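Local coordinates for protein serine-tRNA ligase (Naegleria fowleri, PDB 6BLJ) that probably attaches serine to its cognate tRNA in the cytoplasm, activating the amino acid with ATP, and is captured here with AMP bound, at residues A[219-224]-A[454-459]. Numbering follows the deposited sequence.
Sequences GDLVRM and CIVENY
I455 and V456 touch M224 and L221 where helices 448-458 and 220-238, whose topology is consistent with class II synthetase motifs 3 and 1 respectively, pack through side chains alone. No hydrogen bond crosses, and the paired CA atoms stay 9.5 Å (L221 to V456) or more apart, so apolar tips span the gap. The joint is small, burying 117 Å² in total, and the I455 side chain lies about 12 Å from the bound AMP.

Along 454-459, the first residue to touch the other helix is I455. I455 CG2, anti to the backbone N, meets M224 SD at 4.1 Å, the two side chains meeting at a slant. M224 runs out extended through chi1 (-169°) and chi2, which carries SD across to I455; the bend at chi3 turns only CE, which ends farther from I455 CG2. I481 also touches this methionine.

V456 follows, with CG1 4.2 Å from CD2 of L221 and the side chains roughly perpendicular. M195 of helix 191-197 touches both residues, adding a third element to the apolar cluster.

Farther along, N458 folds its amide back one turn, and C454 O accepts both N458 N (3.1 Å) and, on the opposite face of the carbonyl plane, N458 ND2 at 2.8 Å.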
loop_
_atom_site.group_PDB
_atom_site.type_symbol
_atom_site.label_atom_id
_atom_site.label_comp_id
_atom_site.label_asym_id
_atom_site.label_seq_id
_atom_site.Cartn_x
_atom_site.Cartn_y
_atom_site.Cartn_z
ATOM N N GLY A 219 -30.404 -0.638 17.535
ATOM C CA GLY A 219 -31.462 -0.059 18.357
ATOM C C GLY A 219 -31.465 1.458 18.365
ATOM O O GLY A 219 -31.298 2.115 17.331
ATOM N N ASP A 220 -31.681 2.032 19.553
ATOM C CA ASP A 220 -31.884 3.479 19.629
ATOM C C ASP A 220 -30.639 4.256 19.181
ATOM O O ASP A 220 -30.757 5.372 18.657
ATOM C CB ASP A 220 -32.286 3.873 21.053
ATOM C CG ASP A 220 -33.686 3.376 21.436
ATOM O OD1 ASP A 220 -34.509 3.063 20.551
ATOM O OD2 ASP A 220 -33.967 3.291 22.638
ATOM N N LEU A 221 -29.445 3.678 19.344
ATOM C CA LEU A 221 -28.233 4.359 18.888
ATOM C C LEU A 221 -28.244 4.553 17.374
ATOM O O LEU A 221 -27.776 5.583 16.868
ATOM C CB LEU A 221 -26.999 3.563 19.314
ATOM C CG LEU A 221 -26.637 3.626 20.805
ATOM C CD1 LEU A 221 -25.334 2.848 21.045
ATOM C CD2 LEU A 221 -26.533 5.069 21.308
ATOM N N VAL A 222 -28.764 3.570 16.634
ATOM C CA VAL A 222 -28.964 3.744 15.193
ATOM C C VAL A 222 -29.918 4.909 14.927
ATOM O O VAL A 222 -29.669 5.766 14.063
ATOM C CB VAL A 222 -29.493 2.442 14.562
ATOM C CG1 VAL A 222 -29.811 2.646 13.073
ATOM C CG2 VAL A 222 -28.500 1.288 14.756
ATOM N N ARG A 223 -31.042 4.943 15.644
ATOM C CA ARG A 223 -31.998 6.032 15.424
ATOM C C ARG A 223 -31.379 7.382 15.780
ATOM O O ARG A 223 -31.639 8.386 15.113
ATOM C CB ARG A 223 -33.294 5.797 16.210
ATOM C CG ARG A 223 -34.053 4.550 15.767
ATOM C CD ARG A 223 -35.487 4.545 16.280
ATOM N NE ARG A 223 -35.551 4.616 17.736
ATOM C CZ ARG A 223 -36.117 5.604 18.424
ATOM N NH1 ARG A 223 -36.704 6.624 17.795
ATOM N NH2 ARG A 223 -36.112 5.566 19.753
ATOM N N MET A 224 -30.526 7.421 16.807
ATOM C CA MET A 224 -29.838 8.673 17.122
ATOM C C MET A 224 -28.793 9.025 16.063
ATOM O O MET A 224 -28.527 10.208 15.818
ATOM C CB MET A 224 -29.187 8.596 18.502
ATOM C CG MET A 224 -28.695 9.953 18.985
ATOM S SD MET A 224 -28.044 9.973 20.667
ATOM C CE MET A 224 -29.540 9.863 21.619
ATOM N N CYS A 454 -19.430 11.162 22.319
ATOM C CA CYS A 454 -19.426 12.342 23.176
ATOM C C CYS A 454 -20.790 12.566 23.813
ATOM O O CYS A 454 -20.881 12.937 24.989
ATOM C CB CYS A 454 -19.000 13.560 22.361
ATOM S SG CYS A 454 -18.650 15.025 23.353
ATOM N N ILE A 455 -21.867 12.361 23.050
ATOM C CA ILE A 455 -23.206 12.541 23.605
ATOM C C ILE A 455 -23.452 11.558 24.741
ATOM O O ILE A 455 -23.899 11.943 25.825
ATOM C CB ILE A 455 -24.273 12.399 22.507
ATOM C CG1 ILE A 455 -24.236 13.605 21.563
ATOM C CG2 ILE A 455 -25.677 12.209 23.131
ATOM C CD1 ILE A 455 -25.176 13.463 20.365
ATOM N N VAL A 456 -23.156 10.271 24.519
ATOM C CA VAL A 456 -23.558 9.305 25.540
ATOM C C VAL A 456 -22.774 9.527 26.832
ATOM O O VAL A 456 -23.308 9.298 27.924
ATOM C CB VAL A 456 -23.443 7.849 25.020
ATOM C CG1 VAL A 456 -24.330 7.635 23.763
ATOM C CG2 VAL A 456 -21.998 7.425 24.780
ATOM N N GLU A 457 -21.517 10.003 26.746
ATOM C CA GLU A 457 -20.760 10.299 27.965
ATOM C C GLU A 457 -21.302 11.525 28.692
ATOM O O GLU A 457 -21.388 11.535 29.924
ATOM C CB GLU A 457 -19.277 10.496 27.657
ATOM C CG GLU A 457 -18.540 9.185 27.337
ATOM C CD GLU A 457 -17.024 9.346 27.346
ATOM O OE1 GLU A 457 -16.511 10.415 27.770
ATOM O OE2 GLU A 457 -16.345 8.401 26.907
ATOM N N ASN A 458 -21.670 12.572 27.958
ATOM C CA ASN A 458 -22.119 13.783 28.635
ATOM C C ASN A 458 -23.553 13.690 29.140
ATOM O O ASN A 458 -23.900 14.409 30.084
ATOM C CB ASN A 458 -21.973 14.983 27.704
ATOM C CG ASN A 458 -20.542 15.461 27.623
ATOM O OD1 ASN A 458 -20.044 16.120 28.536
ATOM N ND2 ASN A 458 -19.850 15.076 26.553
ATOM N N TYR A 459 -24.376 12.811 28.560
ATOM C CA TYR A 459 -25.790 12.690 28.921
ATOM C C TYR A 459 -26.090 11.410 29.700
ATOM O O TYR A 459 -27.264 11.067 29.888
ATOM C CB TYR A 459 -26.662 12.762 27.655
ATOM C CG TYR A 459 -26.811 14.180 27.143
ATOM C CD1 TYR A 459 -27.901 14.966 27.515
ATOM C CD2 TYR A 459 -25.837 14.755 26.312
ATOM C CE1 TYR A 459 -28.041 16.293 27.062
ATOM C CE2 TYR A 459 -25.965 16.088 25.866
ATOM C CZ TYR A 459 -27.072 16.845 26.247
ATOM O OH TYR A 459 -27.224 18.149 25.820
#